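Local atomic coordinates of amine oxidase (Emericella nidulans, PDB entry 3PGB), a protein that probably oxidises primary amines to aldehydes with the help of a copper ion and a topaquinone cofactor formed within its own chain. Residues 66-71 with 376-381; 144-149 with 660-665; 408-413 with 430-435. All blocks are in the same frame, centred on the assembly; numbering follows the deposited sequence.

Interaction 1 of 3, residues 66-71 with 376-381; sequences NVWYGL and VLYELG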
loop_
_atom_site.group_PDB
_atom_site.type_symbol
_atom_site.label_atom_id
_atom_site.label_comp_id
_atom_site.label_asym_id
_atom_site.label_seq_id
_atom_site.Cartn_x
_atom_site.Cartn_y
_atom_site.Cartn_z
ATOM N N ASN A 66 30.586 10.867 -11.425
ATOM C CA ASN A 66 29.591 10.972 -10.363
ATOM C C ASN A 66 30.042 12.082 -9.416
ATOM O O ASN A 66 30.868 11.873 -8.528
ATOM C CB ASN A 66 29.418 9.633 -9.639
ATOM C CG ASN A 66 28.320 9.661 -8.583
ATOM O OD1 ASN A 66 28.018 10.699 -8.000
ATOM N ND2 ASN A 66 27.734 8.505 -8.319
ATOM N N VAL A 67 29.482 13.266 -9.623
ATOM C CA VAL A 67 29.906 14.462 -8.917
ATOM C C VAL A 67 29.308 14.587 -7.504
ATOM O O VAL A 67 29.613 15.555 -6.797
ATOM C CB VAL A 67 29.558 15.730 -9.738
ATOM C CG1 VAL A 67 30.172 15.653 -11.124
ATOM C CG2 VAL A 67 28.047 15.924 -9.831
ATOM N N TRP A 68 28.479 13.621 -7.096
ATOM C CA TRP A 68 27.778 13.667 -5.808
ATOM C C TRP A 68 28.169 12.586 -4.789
ATOM O O TRP A 68 27.994 12.791 -3.586
ATOM C CB TRP A 68 26.270 13.536 -6.017
ATOM C CG TRP A 68 25.674 14.422 -7.057
ATOM C CD1 TRP A 68 25.246 15.705 -6.894
ATOM C CD2 TRP A 68 25.390 14.071 -8.413
ATOM N NE1 TRP A 68 24.731 16.181 -8.072
ATOM C CE2 TRP A 68 24.805 15.196 -9.019
ATOM C CE3 TRP A 68 25.582 12.914 -9.176
ATOM C CZ2 TRP A 68 24.406 15.200 -10.354
ATOM C CZ3 TRP A 68 25.188 12.916 -10.499
ATOM C CH2 TRP A 68 24.605 14.052 -11.076
ATOM N N TYR A 69 28.663 11.438 -5.248
ATOM C CA TYR A 69 28.740 10.246 -4.389
ATOM C C TYR A 69 29.466 10.466 -3.065
ATOM O O TYR A 69 28.937 10.151 -2.003
ATOM C CB TYR A 69 29.370 9.054 -5.126
ATOM C CG TYR A 69 29.467 7.814 -4.263
ATOM C CD1 TYR A 69 28.354 7.015 -4.035
ATOM C CD2 TYR A 69 30.664 7.453 -3.657
ATOM C CE1 TYR A 69 28.427 5.887 -3.241
ATOM C CE2 TYR A 69 30.747 6.318 -2.852
ATOM C CZ TYR A 69 29.626 5.542 -2.651
ATOM O OH TYR A 69 29.694 4.419 -1.863
ATOM N N GLY A 70 30.684 10.986 -3.136
ATOM C CA GLY A 70 31.493 11.181 -1.946
ATOM C C GLY A 70 32.970 11.300 -2.247
ATOM O O GLY A 70 33.389 11.235 -3.406
ATOM N N LEU A 71 33.755 11.471 -1.189
ATOM C CA LEU A 71 35.207 11.584 -1.315
ATOM C C LEU A 71 35.822 10.213 -1.557
ATOM O O LEU A 71 35.350 9.215 -1.026
ATOM C CB LEU A 71 35.810 12.195 -0.044
ATOM C CG LEU A 71 35.380 13.624 0.300
ATOM C CD1 LEU A 71 35.812 13.994 1.718
ATOM C CD2 LEU A 71 35.931 14.616 -0.708
ATOM N N VAL A 376 13.725 13.073 -15.131
ATOM C CA VAL A 376 12.476 13.365 -14.420
ATOM C C VAL A 376 12.746 13.903 -13.011
ATOM O O VAL A 376 11.964 14.693 -12.500
ATOM C CB VAL A 376 11.528 12.142 -14.363
ATOM C CG1 VAL A 376 11.695 11.279 -15.610
ATOM C CG2 VAL A 376 11.746 11.335 -13.105
ATOM N N LEU A 377 13.851 13.478 -12.399
ATOM C CA LEU A 377 14.260 13.962 -11.080
ATOM C C LEU A 377 15.767 14.210 -11.040
ATOM O O LEU A 377 16.561 13.302 -11.298
ATOM C CB LEU A 377 13.890 12.938 -10.004
ATOM C CG LEU A 377 12.402 12.714 -9.692
ATOM C CD1 LEU A 377 12.098 11.241 -9.470
ATOM C CD2 LEU A 377 11.968 13.537 -8.487
ATOM N N TYR A 378 16.161 15.442 -10.732
ATOM C CA TYR A 378 17.573 15.760 -10.526
ATOM C C TYR A 378 18.085 15.095 -9.252
ATOM O O TYR A 378 19.227 14.653 -9.199
ATOM C CB TYR A 378 17.806 17.283 -10.457
ATOM C CG TYR A 378 19.215 17.656 -10.032
ATOM C CD1 TYR A 378 20.273 17.602 -10.933
ATOM C CD2 TYR A 378 19.489 18.036 -8.725
ATOM C CE1 TYR A 378 21.563 17.929 -10.548
ATOM C CE2 TYR A 378 20.778 18.361 -8.328
ATOM C CZ TYR A 378 21.810 18.304 -9.244
ATOM O OH TYR A 378 23.090 18.625 -8.846
ATOM N N GLU A 379 17.229 15.033 -8.234
ATOM C CA GLU A 379 17.614 14.552 -6.913
ATOM C C GLU A 379 16.410 13.967 -6.165
ATOM O O GLU A 379 15.326 14.553 -6.173
ATOM C CB GLU A 379 18.230 15.695 -6.097
ATOM C CG GLU A 379 18.721 15.273 -4.704
ATOM C CD GLU A 379 19.186 16.440 -3.842
ATOM O OE1 GLU A 379 19.740 16.171 -2.756
ATOM O OE2 GLU A 379 18.992 17.620 -4.235
ATOM N N LEU A 380 16.617 12.805 -5.544
ATOM C CA LEU A 380 15.628 12.149 -4.684
ATOM C C LEU A 380 16.375 11.560 -3.489
ATOM O O LEU A 380 17.327 10.812 -3.668
ATOM C CB LEU A 380 14.900 11.044 -5.454
ATOM C CG LEU A 380 13.757 10.262 -4.785
ATOM C CD1 LEU A 380 12.648 11.169 -4.274
ATOM C CD2 LEU A 380 13.177 9.237 -5.769
ATOM N N GLY A 381 15.976 11.902 -2.273
ATOM C CA GLY A 381 16.705 11.394 -1.110
ATOM C C GLY A 381 16.127 11.738 0.242
ATOM O O GLY A 381 15.463 12.756 0.403
#
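Beside a calcium site of the copper amine oxidase β-structure, Tyr378, at a corner of strand 374-389, is met by Trp68 from the loop ahead of helix 73-84. One hydrogen bond defines the contact: Trp68 NE1 donates to Tyr378 OH over 3.0 Å, with an N-H...O angle of 160°. The hydroxyl lies at the indole edge, in the ring plane, where the N-H points. Carbon contact accompanies it, Trp68 CZ2 standing 3.9 Å from Tyr378 CE1. The ring planes are turned 77° apart and the approach is oblique. Tyr378 reaches across because its CG lies anti to the backbone N (chi1 171°), which carries the hydroxyl much nearer the loop than the start of its side chain suggests; the nearest CA atoms of the two segments, those of Trp68 and Glu379, are still 10.3 Å apart.

The loop is fixed by its own Asx turn. Asn66 OD1 accepts from Trp68 N at 3.1 Å, in the carbonyl plane, and from Tyr69 N at 2.9 Å, a donor lying well above that plane. Two bonds thus grip one oxygen and set the backbone from which the indole projects. Val67 CG2 rests 3.4 Å above the centre of one indole face, while Phe367 stacks on the indole and Tyr355 meets it edge-to-face, a packing that restricts its rotation.

Behind the tyrosine, the backbone of Tyr378 bonds to that of Asp541. Side chain to side chain, Tyr378 lies about 4 Å from Asp541 and from Asp543, both calcium ligands; from its side chain to the calcium ion itself is about 6 Å. Tyr378 is therefore a second-shell neighbour of the metal, in a setting consistent with the peripheral calcium sites known in copper amine oxidases.

Interaction 2 of 3, residues 144-149 with 660-665; sequences PYFADI and HPYNSQ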
loop_
_atom_site.group_PDB
_atom_site.type_symbol
_atom_site.label_atom_id
_atom_site.label_comp_id
_atom_site.label_asym_id
_atom_site.label_seq_id
_atom_site.Cartn_x
_atom_site.Cartn_y
_atom_site.Cartn_z
ATOM N N PRO A 144 31.335 25.701 23.793
ATOM C CA PRO A 144 31.629 24.749 22.719
ATOM C C PRO A 144 30.655 24.841 21.549
ATOM O O PRO A 144 29.488 25.179 21.747
ATOM C CB PRO A 144 31.514 23.387 23.408
ATOM C CG PRO A 144 30.736 23.628 24.646
ATOM C CD PRO A 144 31.046 25.011 25.066
ATOM N N TYR A 145 31.142 24.558 20.344
ATOM C CA TYR A 145 30.337 24.727 19.136
ATOM C C TYR A 145 30.766 23.818 17.987
ATOM O O TYR A 145 31.912 23.370 17.925
ATOM C CB TYR A 145 30.368 26.189 18.676
ATOM C CG TYR A 145 31.739 26.710 18.325
ATOM C CD1 TYR A 145 32.152 26.809 16.999
ATOM C CD2 TYR A 145 32.624 27.116 19.318
ATOM C CE1 TYR A 145 33.419 27.300 16.676
ATOM C CE2 TYR A 145 33.888 27.598 19.009
ATOM C CZ TYR A 145 34.281 27.688 17.693
ATOM O OH TYR A 145 35.529 28.171 17.399
ATOM N N PHE A 146 29.818 23.544 17.092
ATOM C CA PHE A 146 30.083 22.798 15.866
ATOM C C PHE A 146 30.335 23.809 14.766
ATOM O O PHE A 146 29.730 24.869 14.761
ATOM C CB PHE A 146 28.900 21.897 15.503
ATOM C CG PHE A 146 28.722 20.725 16.432
ATOM C CD1 PHE A 146 29.640 19.687 16.438
ATOM C CD2 PHE A 146 27.638 20.658 17.290
ATOM C CE1 PHE A 146 29.487 18.608 17.288
ATOM C CE2 PHE A 146 27.476 19.580 18.143
ATOM C CZ PHE A 146 28.403 18.554 18.145
ATOM N N ALA A 147 31.236 23.491 13.845
ATOM C CA ALA A 147 31.618 24.429 12.796
ATOM C C ALA A 147 31.618 23.773 11.413
ATOM O O ALA A 147 32.455 22.915 11.133
ATOM C CB ALA A 147 32.990 25.022 13.103
ATOM N N ASP A 148 30.679 24.188 10.562
ATOM C CA ASP A 148 30.665 23.791 9.157
ATOM C C ASP A 148 31.626 24.676 8.353
ATOM O O ASP A 148 31.482 25.903 8.337
ATOM C CB ASP A 148 29.250 23.917 8.571
ATOM C CG ASP A 148 28.287 22.877 9.118
ATOM O OD1 ASP A 148 27.270 23.268 9.732
ATOM O OD2 ASP A 148 28.529 21.668 8.922
ATOM N N ILE A 149 32.594 24.053 7.679
ATOM C CA ILE A 149 33.558 24.779 6.833
ATOM C C ILE A 149 33.702 24.109 5.453
ATOM O O ILE A 149 33.268 22.974 5.269
ATOM C CB ILE A 149 34.951 24.901 7.525
ATOM C CG1 ILE A 149 35.580 23.525 7.750
ATOM C CG2 ILE A 149 34.821 25.602 8.861
ATOM C CD1 ILE A 149 36.959 23.572 8.375
ATOM N N HIS A 660 19.219 20.067 9.099
ATOM C CA HIS A 660 20.620 20.050 9.466
ATOM C C HIS A 660 20.742 19.152 10.688
ATOM O O HIS A 660 19.860 19.175 11.553
ATOM C CB HIS A 660 21.085 21.455 9.808
ATOM C CG HIS A 660 22.559 21.574 10.023
ATOM N ND1 HIS A 660 23.181 21.140 11.173
ATOM C CD2 HIS A 660 23.532 22.098 9.242
ATOM C CE1 HIS A 660 24.477 21.382 11.088
ATOM N NE2 HIS A 660 24.716 21.961 9.923
ATOM N N PRO A 661 21.825 18.349 10.770
ATOM C CA PRO A 661 21.978 17.394 11.870
ATOM C C PRO A 661 21.912 17.997 13.268
ATOM O O PRO A 661 21.421 17.341 14.188
ATOM C CB PRO A 661 23.372 16.807 11.637
ATOM C CG PRO A 661 23.612 16.969 10.214
ATOM C CD PRO A 661 22.941 18.238 9.810
ATOM N N TYR A 662 22.410 19.221 13.424
ATOM C CA TYR A 662 22.460 19.874 14.731
ATOM C C TYR A 662 21.356 20.910 14.933
ATOM O O TYR A 662 21.522 21.836 15.741
ATOM C CB TYR A 662 23.836 20.536 14.955
ATOM C CG TYR A 662 25.022 19.639 14.689
ATOM C CD1 TYR A 662 25.038 18.319 15.124
ATOM C CD2 TYR A 662 26.135 20.119 14.019
ATOM C CE1 TYR A 662 26.131 17.489 14.872
ATOM C CE2 TYR A 662 27.230 19.302 13.763
ATOM C CZ TYR A 662 27.221 17.992 14.191
ATOM O OH TYR A 662 28.308 17.190 13.943
ATOM N N ASN A 663 20.233 20.767 14.221
ATOM C CA ASN A 663 19.033 21.549 14.550
ATOM C C ASN A 663 18.655 21.320 16.027
ATOM O O ASN A 663 18.214 22.235 16.715
ATOM C CB ASN A 663 17.842 21.189 13.641
ATOM C CG ASN A 663 17.893 21.873 12.256
ATOM O OD1 ASN A 663 18.835 22.592 11.916
ATOM N ND2 ASN A 663 16.859 21.635 11.459
ATOM N N SER A 664 18.850 20.094 16.503
ATOM C CA SER A 664 18.592 19.719 17.896
ATOM C C SER A 664 19.437 20.474 18.931
ATOM O O SER A 664 19.103 20.489 20.111
ATOM C CB SER A 664 18.872 18.228 18.073
ATOM O OG SER A 664 20.238 17.950 17.817
ATOM N N GLN A 665 20.546 21.063 18.496
ATOM C CA GLN A 665 21.452 21.754 19.409
ATOM C C GLN A 665 20.962 23.157 19.744
ATOM O O GLN A 665 21.351 23.718 20.766
ATOM C CB GLN A 665 22.870 21.811 18.825
ATOM C CG GLN A 665 23.467 20.444 18.512
ATOM C CD GLN A 665 23.456 19.510 19.705
ATOM O OE1 GLN A 665 24.368 19.537 20.538
ATOM N NE2 GLN A 665 22.417 18.671 19.796
#
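His660 begins the contact: its NE2 donates to Asp148 OD1 over 2.9 Å at 153°, meeting the oxygen on its syn side but tilted out of the carboxylate plane. With CG anti to the backbone N (chi1 -172°), the imidazole extends toward strand 145-152. Its other nitrogen, ND1, accepts from Tyr662 N at 3.1 Å, so both ring nitrogens are bonded and the ring's rotation is set. Asp148 OD2 is taken by His133, so each carboxylate oxygen has a histidine partner.

Pro661 carries the chain round a type I turn, its CB resting over one face of the Tyr662 ring. The opposite face of that ring lies on Phe146 in a face-to-face stack, with ring centroids 3.8 Å apart and planes inclined by 16°; the closest atoms are Phe146 CG and Tyr662 CE2, at 3.4 Å. Beyond Ser664, whose OG accepts from Gln665 NE2, Gln665 places OE1 in plane at the Phe146 ring edge, 3.9 Å from Phe146 CE2, while OE1 itself accepts from Val180 N.

Strand 145-152 pairs with 131-138 and with the short strands 161-164 and 176-178, and the loop joining strands 646-650 and 686-698 packs against this sheet.

Interaction 3 of 3, residues 408-413 with 430-435; sequences FGPYAF and TSFYKD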
loop_
_atom_site.group_PDB
_atom_site.type_symbol
_atom_site.label_atom_id
_atom_site.label_comp_id
_atom_site.label_asym_id
_atom_site.label_seq_id
_atom_site.Cartn_x
_atom_site.Cartn_y
_atom_site.Cartn_z
ATOM N N PHE A 408 22.257 8.398 9.394
ATOM C CA PHE A 408 21.854 7.132 8.767
ATOM C C PHE A 408 23.049 6.356 8.192
ATOM O O PHE A 408 23.082 5.128 8.246
ATOM C CB PHE A 408 20.823 7.389 7.659
ATOM C CG PHE A 408 19.447 7.676 8.176
ATOM C CD1 PHE A 408 18.513 6.659 8.292
ATOM C CD2 PHE A 408 19.088 8.958 8.573
ATOM C CE1 PHE A 408 17.241 6.908 8.782
ATOM C CE2 PHE A 408 17.816 9.210 9.069
ATOM C CZ PHE A 408 16.894 8.176 9.170
ATOM N N GLY A 409 24.021 7.076 7.640
ATOM C CA GLY A 409 25.199 6.469 7.017
ATOM C C GLY A 409 26.084 5.598 7.901
ATOM O O GLY A 409 26.602 4.581 7.436
ATOM N N PRO A 410 26.296 5.994 9.169
ATOM C CA PRO A 410 27.119 5.174 10.068
ATOM C C PRO A 410 26.492 3.831 10.450
ATOM O O PRO A 410 27.209 2.885 10.793
ATOM C CB PRO A 410 27.260 6.055 11.319
ATOM C CG PRO A 410 27.008 7.419 10.858
ATOM C CD PRO A 410 25.987 7.302 9.770
ATOM N N TYR A 411 25.166 3.760 10.411
ATOM C CA TYR A 411 24.449 2.563 10.830
ATOM C C TYR A 411 23.766 1.864 9.659
ATOM O O TYR A 411 22.805 1.129 9.849
ATOM C CB TYR A 411 23.442 2.922 11.922
ATOM C CG TYR A 411 24.066 3.732 13.030
ATOM C CD1 TYR A 411 24.887 3.131 13.978
ATOM C CD2 TYR A 411 23.862 5.101 13.116
ATOM C CE1 TYR A 411 25.478 3.871 14.989
ATOM C CE2 TYR A 411 24.447 5.854 14.122
ATOM C CZ TYR A 411 25.252 5.230 15.056
ATOM O OH TYR A 411 25.832 5.962 16.060
ATOM N N ALA A 412 24.276 2.089 8.452
ATOM C CA ALA A 412 23.825 1.355 7.272
ATOM C C ALA A 412 24.631 0.052 7.159
ATOM O O ALA A 412 25.410 -0.127 6.224
ATOM C CB ALA A 412 23.984 2.208 6.021
ATOM N N PHE A 413 24.426 -0.851 8.117
ATOM C CA PHE A 413 25.236 -2.059 8.251
ATOM C C PHE A 413 25.061 -3.034 7.086
ATOM O O PHE A 413 24.151 -2.899 6.276
ATOM C CB PHE A 413 24.888 -2.790 9.549
ATOM C CG PHE A 413 25.174 -1.999 10.794
ATOM C CD1 PHE A 413 26.440 -1.480 11.032
ATOM C CD2 PHE A 413 24.179 -1.794 11.744
ATOM C CE1 PHE A 413 26.707 -0.759 12.192
ATOM C CE2 PHE A 413 24.438 -1.076 12.908
ATOM C CZ PHE A 413 25.697 -0.560 13.134
ATOM N N THR A 430 29.017 0.818 1.020
ATOM C CA THR A 430 28.939 2.218 1.408
ATOM C C THR A 430 29.960 2.429 2.514
ATOM O O THR A 430 30.281 1.497 3.252
ATOM C CB THR A 430 27.536 2.626 1.916
ATOM O OG1 THR A 430 27.124 1.767 2.991
ATOM C CG2 THR A 430 26.508 2.582 0.790
ATOM N N SER A 431 30.485 3.642 2.619
ATOM C CA SER A 431 31.412 3.976 3.698
ATOM C C SER A 431 31.039 5.292 4.352
ATOM O O SER A 431 30.230 6.060 3.822
ATOM C CB SER A 431 32.850 4.044 3.180
ATOM O OG SER A 431 32.952 4.956 2.108
ATOM N N PHE A 432 31.622 5.533 5.521
ATOM C CA PHE A 432 31.498 6.826 6.179
ATOM C C PHE A 432 32.754 7.163 6.978
ATOM O O PHE A 432 33.506 6.276 7.392
ATOM C CB PHE A 432 30.266 6.853 7.081
ATOM C CG PHE A 432 30.416 6.058 8.343
ATOM C CD1 PHE A 432 30.625 6.693 9.554
ATOM C CD2 PHE A 432 30.338 4.673 8.321
ATOM C CE1 PHE A 432 30.757 5.961 10.721
ATOM C CE2 PHE A 432 30.464 3.936 9.484
ATOM C CZ PHE A 432 30.678 4.581 10.685
ATOM N N TYR A 433 32.968 8.456 7.182
ATOM C CA TYR A 433 34.119 8.935 7.922
ATOM C C TYR A 433 33.727 9.132 9.368
ATOM O O TYR A 433 32.700 9.742 9.646
ATOM C CB TYR A 433 34.623 10.261 7.339
ATOM C CG TYR A 433 35.705 10.920 8.167
ATOM C CD1 TYR A 433 37.046 10.731 7.869
ATOM C CD2 TYR A 433 35.385 11.728 9.253
ATOM C CE1 TYR A 433 38.044 11.335 8.626
ATOM C CE2 TYR A 433 36.375 12.330 10.017
ATOM C CZ TYR A 433 37.704 12.128 9.697
ATOM O OH TYR A 433 38.688 12.723 10.449
ATOM N N LYS A 434 34.532 8.604 10.283
ATOM C CA LYS A 434 34.482 9.028 11.680
ATOM C C LYS A 434 35.802 8.721 12.388
ATOM O O LYS A 434 36.447 7.718 12.103
ATOM C CB LYS A 434 33.289 8.405 12.426
ATOM C CG LYS A 434 33.533 7.057 13.124
ATOM C CD LYS A 434 32.376 6.743 14.082
ATOM C CE LYS A 434 32.462 5.341 14.693
ATOM N NZ LYS A 434 32.726 5.371 16.167
ATOM N N ASP A 435 36.194 9.603 13.301
ATOM C CA ASP A 435 37.362 9.387 14.152
ATOM C C ASP A 435 38.635 9.142 13.339
ATOM O O ASP A 435 39.373 8.201 13.600
ATOM C CB ASP A 435 37.099 8.231 15.127
ATOM C CG ASP A 435 35.793 8.400 15.899
ATOM O OD1 ASP A 435 35.428 9.549 16.212
ATOM O OD2 ASP A 435 35.130 7.384 16.193
#
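Pro410 sits squarely on the phenyl ring of Phe432, and this is the tight part of the contact. Pro410 CA stands 3.5 Å from the ring centroid of Phe432 and only 5° off the ring normal, the geometry of a CH-π interaction over the centre of the face. The pyrrolidine ring continues across the same face, its CB 3.5 Å from Phe432 CE1. At the other end of the ring, Gly409 O comes obliquely to 3.8 Å from Phe432 CD2. Phe432 stands up from strand 426-434 with CG between its backbone N and carbonyl carbon (chi1 74°), and this brings the ring to residues 408-410, whose backbone angles are helical although regular helix bonds are missing. The rings of His439 and His441 also meet Phe432, and His441 NE2 bonds to Pro410 O, so strand 437-451, which pairs with 426-434, touches both partners.

Contact thins toward Thr430. Ala412 O and Thr430 OG1 are 4.1 Å apart and no hydrogen bond joins them; the hydroxyl is bonded instead to Ser444. Toward solvent, the exposed Lys434 comes no nearer than 5.9 Å, from its CD to Pro410 CB, and forms a salt bridge with its neighbour, Lys434 NZ to Asp435 OD2 at 3.1 Å.

No hydrogen bond crosses between the two segments. Attraction therefore probably rests largely on dispersion and on the CA-H of Pro410, which its flanking amides may polarise, directed at the π face; such a contact depends on shape fit, while the Thr430 hydroxyl and Pro410 O find their partners on strand 437-451.

In the fold
All three contacts are buried; beyond interaction 3 the strand leads to an exposed lysine. Interactions 1 and 3 reach the same β-structure of the enzyme domain and touch each other, Tyr69 OH lying 4.0 Å from Thr430 CA. Interaction 2 stands apart, with nearest atoms about 10 Å from interaction 1 and about 9 Å from interaction 3, and ties a separate five-stranded antiparallel sheet to an enzyme-domain loop. Chemistry varies accordingly: a single indole-phenol hydrogen bond near calcium in 66-71 with 376-381, a stack plus a histidine-carboxylate bond in 144-149 with 660-665, and CH-π and apolar packing without a cross-segment hydrogen bond in 408-413 with 430-435. Along the chain, interaction 3 is nested within interaction 2.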